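Local coordinates for protein 'Carboxyl esterase 2 (Tuber melanosporum Mel28, PDB 5MIF) that probably hydrolyses carboxylic esters, as an alpha/beta hydrolase-fold esterase resembling archaeal enzymes, at residues Q40-A45 with I322-E327; F55-I60 with W120-P125. All coordinates share one frame; numbering follows the deposited sequence.

How the contacts relate
Both contacts bring the N-terminal part of the chain, ahead of the first strand of the sheet, against a helical turn and a loop of the alpha/beta hydrolase body. Contact 1 sets helix 37-47 on the 322-327 turn, which follows the probable catalytic His317 in sequence; contact 2 lays 55-60 on the loop after strand 109-115, just past the glycines likely to form the oxyanion hole. Their centres are 21 Å apart and their nearest atoms about 9 Å, so they do not touch. In sequence, both segments of contact 2 fall between those of contact 1. Ile322 of contact 1 lies near the presumed Ser190, His317 and Asp287 triad without touching it.

Contact 1 (Q40-A45 with I322-E327); sequences QAYADA and IDVLSE
Tyr42 alone of residues 40-45 reaches across to 322-327, where Ile322, Val324 and Leu325 receive its ring in a purely apolar contact. Ahead of it on helix 37-47, Gln40 points away and spends its amide within the helix: NE2 donates to Asp44 OD1 at 3.0 Å. Asp44 OD1 lies almost in the amide plane of Gln40, whereas the amide nitrogen meets the carboxylate from above its plane. With CG of Tyr42 anti to the backbone N, chi1 175° carries the ring out from the helix to lie alongside the weakly bonded turn at 323-326. The CA atoms of Tyr42 and Val324 are 7.2 Å apart. Leu325 lies over one face of the ring in a CH-pi contact, its CG 4.3 Å from the ring centroid, 18° off the normal and displaced toward the rim. Leu325 CD2 also comes to 3.8 Å from Tyr42 CD2.

In the alpha/beta hydrolase fold of the Abhydrolase_3 family, N-terminal helices such as this one commonly belong to the cap above the catalytic domain, and here the tyrosine joins helix 37-47 to the loop region following the presumed catalytic histidine. Val324 CG1 meets the near end of the ring, 3.8 Å from Tyr42 CD1, in an oblique approach. At the far end Ile322 CG2 packs 3.8 Å from Tyr42 CE1, and Ile322 CD1 approaches the phenol oxygen. An alanine in place of Tyr42 would remove the whole ring and would probably leave Leu325, Val324 and Ile322 without the surface they share, opening a gap between helix and turn. Next along the helix, Ala43 turns aside to touch Pro237. Within the turn Ser326 OG donates to Asp323 O at 2.8 Å, while Asp323 N is bonded to Gln65 OE1.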
ATOM      1  N   GLN A  40       0.045  18.256   6.094  1.00 53.12           N
ATOM      2  CA  GLN A  40      -0.683  19.466   6.440  1.00 55.90           C
ATOM      3  C   GLN A  40       0.271  20.651   6.591  1.00 55.04           C
ATOM      4  O   GLN A  40      -0.010  21.737   6.111  1.00 58.02           O
ATOM      5  CB  GLN A  40      -1.470  19.251   7.730  1.00 55.15           C
ATOM      6  CG  GLN A  40      -2.372  20.397   8.108  1.00 58.43           C
ATOM      7  CD  GLN A  40      -3.441  20.621   7.069  1.00 55.98           C
ATOM      8  OE1 GLN A  40      -4.298  19.769   6.849  1.00 57.62           O
ATOM      9  NE2 GLN A  40      -3.401  21.777   6.427  1.00 59.13           N
ATOM     10  N   ALA A  41       1.402  20.427   7.252  1.00 56.08           N
ATOM     11  CA  ALA A  41       2.423  21.460   7.425  1.00 55.73           C
ATOM     12  C   ALA A  41       2.966  21.927   6.085  1.00 57.97           C
ATOM     13  O   ALA A  41       3.174  23.119   5.868  1.00 59.40           O
ATOM     14  CB  ALA A  41       3.555  20.946   8.295  1.00 50.97           C
ATOM     15  N   TYR A  42       3.203  20.981   5.186  1.00 56.71           N
ATOM     16  CA  TYR A  42       3.663  21.325   3.845  1.00 57.48           C
ATOM     17  C   TYR A  42       2.617  22.135   3.074  1.00 55.30           C
ATOM     18  O   TYR A  42       2.945  23.111   2.405  1.00 57.31           O
ATOM     19  CB  TYR A  42       4.027  20.066   3.068  1.00 54.79           C
ATOM     20  CG  TYR A  42       4.389  20.341   1.635  1.00 54.11           C
ATOM     21  CD1 TYR A  42       5.697  20.650   1.280  1.00 54.42           C
ATOM     22  CD2 TYR A  42       3.427  20.305   0.634  1.00 53.53           C
ATOM     23  CE1 TYR A  42       6.037  20.909  -0.031  1.00 51.15           C
ATOM     24  CE2 TYR A  42       3.759  20.558  -0.683  1.00 50.68           C
ATOM     25  CZ  TYR A  42       5.064  20.858  -1.010  1.00 52.36           C
ATOM     26  OH  TYR A  42       5.405  21.115  -2.324  1.00 51.75           O
ATOM     27  N   ALA A  43       1.367  21.694   3.141  1.00 53.85           N
ATOM     28  CA  ALA A  43       0.265  22.371   2.470  1.00 56.39           C
ATOM     29  C   ALA A  43       0.104  23.792   2.997  1.00 61.83           C
ATOM     30  O   ALA A  43      -0.141  24.726   2.237  1.00 61.21           O
ATOM     31  CB  ALA A  43      -1.029  21.596   2.652  1.00 53.09           C
ATOM     32  N   ASP A  44       0.259  23.953   4.307  1.00 60.98           N
ATOM     33  CA  ASP A  44       0.139  25.273   4.914  1.00 65.97           C
ATOM     34  C   ASP A  44       1.266  26.187   4.424  1.00 63.31           C
ATOM     35  O   ASP A  44       1.022  27.334   4.055  1.00 66.79           O
ATOM     36  CB  ASP A  44       0.133  25.166   6.437  1.00 58.02           C
ATOM     37  CG  ASP A  44      -1.157  24.558   6.964  1.00 61.72           C
ATOM     38  OD1 ASP A  44      -2.159  24.547   6.209  1.00 59.88           O
ATOM     39  OD2 ASP A  44      -1.179  24.111   8.134  1.00 62.57           O
ATOM     40  N   ALA A  45       2.493  25.669   4.412  1.00 63.10           N
ATOM     41  CA  ALA A  45       3.663  26.439   3.983  1.00 65.96           C
ATOM     42  C   ALA A  45       3.629  26.915   2.514  1.00 70.38           C
ATOM     43  O   ALA A  45       4.307  27.885   2.172  1.00 74.27           O
ATOM     44  CB  ALA A  45       4.935  25.631   4.231  1.00 57.21           C
ATOM     45  N   ILE A 322       8.115  14.808  -3.936  1.00 49.43           N
ATOM     46  CA  ILE A 322       8.386  15.960  -3.083  1.00 50.47           C
ATOM     47  C   ILE A 322       8.990  15.473  -1.764  1.00 54.71           C
ATOM     48  O   ILE A 322       8.326  14.781  -0.986  1.00 49.76           O
ATOM     49  CB  ILE A 322       7.107  16.762  -2.826  1.00 50.58           C
ATOM     50  CG1 ILE A 322       6.514  17.231  -4.159  1.00 47.18           C
ATOM     51  CG2 ILE A 322       7.378  17.914  -1.859  1.00 49.77           C
ATOM     52  CD1 ILE A 322       5.104  17.790  -4.039  1.00 44.30           C
ATOM     53  N   ASP A 323      10.250  15.823  -1.533  1.00 51.96           N
ATOM     54  CA  ASP A 323      11.035  15.306  -0.405  1.00 57.51           C
ATOM     55  C   ASP A 323      10.314  15.354   0.945  1.00 54.51           C
ATOM     56  O   ASP A 323      10.272  14.361   1.677  1.00 56.44           O
ATOM     57  CB  ASP A 323      12.358  16.067  -0.312  1.00 59.50           C
ATOM     58  CG  ASP A 323      13.308  15.722  -1.449  1.00 64.40           C
ATOM     59  OD1 ASP A 323      12.986  14.813  -2.255  1.00 60.47           O
ATOM     60  OD2 ASP A 323      14.379  16.363  -1.536  1.00 68.98           O
ATOM     61  N   VAL A 324       9.762  16.515   1.273  1.00 51.17           N
ATOM     62  CA  VAL A 324       9.060  16.712   2.535  1.00 50.66           C
ATOM     63  C   VAL A 324       7.860  15.755   2.673  1.00 52.93           C
ATOM     64  O   VAL A 324       7.670  15.131   3.720  1.00 53.89           O
ATOM     65  CB  VAL A 324       8.582  18.180   2.666  1.00 55.50           C
ATOM     66  CG1 VAL A 324       7.487  18.312   3.700  1.00 55.94           C
ATOM     67  CG2 VAL A 324       9.761  19.101   3.000  1.00 62.09           C
ATOM     68  N   LEU A 325       7.053  15.647   1.619  1.00 47.99           N
ATOM     69  CA  LEU A 325       5.878  14.771   1.631  1.00 50.90           C
ATOM     70  C   LEU A 325       6.268  13.292   1.719  1.00 48.69           C
ATOM     71  O   LEU A 325       5.571  12.482   2.334  1.00 48.10           O
ATOM     72  CB  LEU A 325       5.020  15.007   0.377  1.00 43.55           C
ATOM     73  CG  LEU A 325       4.315  16.365   0.270  1.00 50.19           C
ATOM     74  CD1 LEU A 325       3.441  16.466  -0.979  1.00 47.24           C
ATOM     75  CD2 LEU A 325       3.496  16.652   1.522  1.00 47.86           C
ATOM     76  N   SER A 326       7.408  12.958   1.129  1.00 49.61           N
ATOM     77  CA  SER A 326       7.806  11.574   0.959  1.00 45.40           C
ATOM     78  C   SER A 326       8.235  10.918   2.266  1.00 50.05           C
ATOM     79  O   SER A 326       8.363   9.691   2.327  1.00 47.15           O
ATOM     80  CB  SER A 326       8.925  11.480  -0.089  1.00 46.61           C
ATOM     81  OG  SER A 326      10.189  11.851   0.442  1.00 51.54           O
ATOM     82  N   GLU A 327       8.436  11.714   3.316  1.00 48.56           N
ATOM     83  CA  GLU A 327       8.876  11.159   4.598  1.00 49.30           C
ATOM     84  C   GLU A 327       7.722  10.896   5.568  1.00 49.87           C
ATOM     85  O   GLU A 327       7.932  10.320   6.636  1.00 47.56           O
ATOM     86  CB  GLU A 327       9.911  12.075   5.258  1.00 52.25           C
ATOM     87  CG  GLU A 327      11.232  12.150   4.485  1.00 57.94           C
ATOM     88  CD  GLU A 327      11.970  10.807   4.402  1.00 61.38           C
ATOM     89  OE1 GLU A 327      11.817   9.960   5.309  1.00 62.51           O
ATOM     90  OE2 GLU A 327      12.700  10.593   3.410  1.00 63.73           O
TER

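Contact 2 (F55-I60 with W120-P125)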
ATOM      1  N   PHE A  55       2.161  31.832 -16.796  1.00 64.22           N
ATOM      2  CA  PHE A  55       3.117  32.599 -17.585  1.00 65.96           C
ATOM      3  C   PHE A  55       3.591  33.850 -16.827  1.00 65.86           C
ATOM      4  O   PHE A  55       2.829  34.442 -16.055  1.00 64.36           O
ATOM      5  CB  PHE A  55       2.493  33.006 -18.922  1.00 64.34           C
ATOM      6  CG  PHE A  55       2.151  31.846 -19.812  1.00 60.06           C
ATOM      7  CD1 PHE A  55       3.149  31.108 -20.429  1.00 59.14           C
ATOM      8  CD2 PHE A  55       0.826  31.518 -20.056  1.00 57.43           C
ATOM      9  CE1 PHE A  55       2.830  30.039 -21.258  1.00 60.40           C
ATOM     10  CE2 PHE A  55       0.499  30.456 -20.883  1.00 59.22           C
ATOM     11  CZ  PHE A  55       1.505  29.716 -21.486  1.00 58.16           C
ATOM     12  N   PRO A  56       4.859  34.250 -17.035  1.00 62.08           N
ATOM     13  CA  PRO A  56       5.840  33.559 -17.882  1.00 64.67           C
ATOM     14  C   PRO A  56       6.469  32.353 -17.174  1.00 63.06           C
ATOM     15  O   PRO A  56       6.665  32.395 -15.954  1.00 59.69           O
ATOM     16  CB  PRO A  56       6.895  34.640 -18.152  1.00 56.88           C
ATOM     17  CG  PRO A  56       6.827  35.516 -16.953  1.00 57.00           C
ATOM     18  CD  PRO A  56       5.390  35.517 -16.502  1.00 59.10           C
ATOM     19  N   LEU A  57       6.772  31.299 -17.926  1.00 62.85           N
ATOM     20  CA  LEU A  57       7.440  30.130 -17.362  1.00 59.38           C
ATOM     21  C   LEU A  57       8.921  30.439 -17.157  1.00 58.29           C
ATOM     22  O   LEU A  57       9.533  31.117 -17.981  1.00 57.49           O
ATOM     23  CB  LEU A  57       7.253  28.927 -18.290  1.00 56.23           C
ATOM     24  CG  LEU A  57       5.800  28.478 -18.430  1.00 54.87           C
ATOM     25  CD1 LEU A  57       5.658  27.455 -19.541  1.00 51.82           C
ATOM     26  CD2 LEU A  57       5.325  27.902 -17.113  1.00 59.05           C
ATOM     27  N   PRO A  58       9.514  29.916 -16.074  1.00 57.76           N
ATOM     28  CA  PRO A  58      10.960  30.007 -15.836  1.00 56.02           C
ATOM     29  C   PRO A  58      11.745  29.323 -16.950  1.00 60.75           C
ATOM     30  O   PRO A  58      11.200  28.440 -17.613  1.00 62.51           O
ATOM     31  CB  PRO A  58      11.151  29.260 -14.512  1.00 58.95           C
ATOM     32  CG  PRO A  58       9.794  29.233 -13.879  1.00 61.16           C
ATOM     33  CD  PRO A  58       8.824  29.167 -15.011  1.00 58.78           C
ATOM     34  N   GLU A  59      12.992  29.703 -17.179  1.00 56.02           N
ATOM     35  CA  GLU A  59      13.733  28.996 -18.208  1.00 66.26           C
ATOM     36  C   GLU A  59      14.526  27.868 -17.557  1.00 64.92           C
ATOM     37  O   GLU A  59      14.993  26.952 -18.230  1.00 62.01           O
ATOM     38  CB  GLU A  59      14.636  29.941 -19.017  1.00 68.17           C
ATOM     39  CG  GLU A  59      15.337  29.255 -20.210  1.00 75.13           C
ATOM     40  CD  GLU A  59      14.388  28.633 -21.255  1.00 88.61           C
ATOM     41  OE1 GLU A  59      13.161  28.899 -21.235  1.00 91.14           O
ATOM     42  OE2 GLU A  59      14.882  27.838 -22.091  1.00 89.31           O
ATOM     43  N   ILE A  60      14.617  27.889 -16.236  1.00 60.57           N
ATOM     44  CA  ILE A  60      15.099  26.705 -15.556  1.00 56.98           C
ATOM     45  C   ILE A  60      13.875  25.902 -15.129  1.00 52.41           C
ATOM     46  O   ILE A  60      13.040  26.385 -14.368  1.00 55.72           O
ATOM     47  CB  ILE A  60      15.985  27.062 -14.357  1.00 57.44           C
ATOM     48  CG1 ILE A  60      17.271  27.731 -14.853  1.00 52.02           C
ATOM     49  CG2 ILE A  60      16.278  25.827 -13.508  1.00 55.40           C
ATOM     50  CD1 ILE A  60      17.957  26.976 -15.963  1.00 58.61           C
ATOM     51  N   TRP A 120       4.204  17.945 -17.537  1.00 41.12           N
ATOM     52  CA  TRP A 120       4.835  18.045 -18.861  1.00 38.53           C
ATOM     53  C   TRP A 120       5.636  19.339 -19.045  1.00 41.29           C
ATOM     54  O   TRP A 120       6.320  19.474 -20.053  1.00 42.40           O
ATOM     55  CB  TRP A 120       3.796  17.917 -19.996  1.00 39.49           C
ATOM     56  CG  TRP A 120       3.011  16.647 -19.954  1.00 39.19           C
ATOM     57  CD1 TRP A 120       3.444  15.391 -20.311  1.00 38.81           C
ATOM     58  CD2 TRP A 120       1.659  16.493 -19.505  1.00 39.40           C
ATOM     59  NE1 TRP A 120       2.433  14.470 -20.112  1.00 39.28           N
ATOM     60  CE2 TRP A 120       1.329  15.121 -19.622  1.00 38.45           C
ATOM     61  CE3 TRP A 120       0.693  17.382 -19.020  1.00 40.41           C
ATOM     62  CZ2 TRP A 120       0.072  14.619 -19.273  1.00 38.22           C
ATOM     63  CZ3 TRP A 120      -0.563  16.882 -18.677  1.00 43.74           C
ATOM     64  CH2 TRP A 120      -0.861  15.514 -18.807  1.00 45.34           C
ATOM     65  N   VAL A 121       5.551  20.261 -18.077  1.00 42.00           N
ATOM     66  CA  VAL A 121       6.239  21.561 -18.107  1.00 40.44           C
ATOM     67  C   VAL A 121       7.506  21.606 -17.256  1.00 43.80           C
ATOM     68  O   VAL A 121       8.469  22.289 -17.608  1.00 44.90           O
ATOM     69  CB  VAL A 121       5.330  22.708 -17.593  1.00 44.07           C
ATOM     70  CG1 VAL A 121       5.851  24.064 -18.066  1.00 47.09           C
ATOM     71  CG2 VAL A 121       3.910  22.511 -18.038  1.00 42.85           C
ATOM     72  N   PHE A 122       7.486  20.904 -16.120  1.00 41.87           N
ATOM     73  CA  PHE A 122       8.607  20.915 -15.173  1.00 42.64           C
ATOM     74  C   PHE A 122       9.194  19.528 -14.919  1.00 43.35           C
ATOM     75  O   PHE A 122       8.614  18.501 -15.303  1.00 40.00           O
ATOM     76  CB  PHE A 122       8.177  21.521 -13.829  1.00 42.93           C
ATOM     77  CG  PHE A 122       7.642  22.918 -13.938  1.00 45.26           C
ATOM     78  CD1 PHE A 122       8.468  23.957 -14.322  1.00 51.44           C
ATOM     79  CD2 PHE A 122       6.308  23.189 -13.669  1.00 52.06           C
ATOM     80  CE1 PHE A 122       7.978  25.250 -14.434  1.00 53.29           C
ATOM     81  CE2 PHE A 122       5.810  24.479 -13.775  1.00 54.43           C
ATOM     82  CZ  PHE A 122       6.651  25.509 -14.161  1.00 50.55           C
ATOM     83  N   GLY A 123      10.338  19.510 -14.241  1.00 45.48           N
ATOM     84  CA  GLY A 123      10.940  18.273 -13.793  1.00 42.48           C
ATOM     85  C   GLY A 123      12.150  17.899 -14.619  1.00 40.49           C
ATOM     86  O   GLY A 123      12.413  18.504 -15.661  1.00 41.19           O
ATOM     87  N   GLY A 124      12.882  16.896 -14.145  1.00 37.14           N
ATOM     88  CA  GLY A 124      14.099  16.431 -14.779  1.00 34.18           C
ATOM     89  C   GLY A 124      14.880  15.693 -13.713  1.00 37.63           C
ATOM     90  O   GLY A 124      14.357  15.476 -12.618  1.00 40.67           O
ATOM     91  N   PRO A 125      16.131  15.319 -14.008  1.00 39.48           N
ATOM     92  CA  PRO A 125      16.915  14.505 -13.071  1.00 39.70           C
ATOM     93  C   PRO A 125      17.145  15.167 -11.711  1.00 45.54           C
ATOM     94  O   PRO A 125      17.246  14.447 -10.717  1.00 45.81           O
ATOM     95  CB  PRO A 125      18.244  14.302 -13.807  1.00 42.45           C
ATOM     96  CG  PRO A 125      18.313  15.435 -14.805  1.00 44.29           C
ATOM     97  CD  PRO A 125      16.893  15.660 -15.224  1.00 39.60           C
TER
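Leu57 and Pro58, in the irregular chain between helix 37-47 and strand 75-82, pack on Val121 and Phe122 of the loop after strand 109-115. In this family of alpha/beta hydrolases that loop carries the HGGG motif, whose glycines usually line the oxyanion hole; in this chain Trp120 follows the motif, so contact 2 lies immediately beyond it. The two backbones stay well apart, the CA atoms of Leu57 and Val121 being 8.7 Å from each other, and side chains fill the interval.

The aliphatic part is a meeting of branches, in which the leucine and valine side chains cross at about a right angle. In Leu57, chi1 -64° and an extended chi2 of 170° put CD1 and CD2 both within 4.0 Å of Val121 CG1. CD1 is the closer, 3.7 Å from Val121 CG1, so a single valine methyl serves both branches of the leucine.

Polar links are supplied by a third residue. Arg61 bonds Pro58 O through NE and Val121 O through NH1, bridging the two segments, whose own contacts are between carbon atoms. The same residue shares a backbone hydrogen bond with Gly123, whose backbone angles would jam a side chain against the preceding carbonyl. Leu57 also touches Leu250 of helix 241-251, and Phe53 adds an edge-to-face contact with Phe122.

Aromatic contacts complete the set. The far end of the Phe122 ring, CE1 and CZ, meets Pro58 and Leu57. Leu57 CD2 approaches Phe122 CZ obliquely at 4.0 Å. Val121 CG1, touched by the leucine, also sits 4.2 Å above the plane of the Phe122 ring, over its centre, so one methyl links the two groups. Pro58 comes instead at the ring edge, near its plane, with Pro58 CD 4.0 Å from Phe122 CE1.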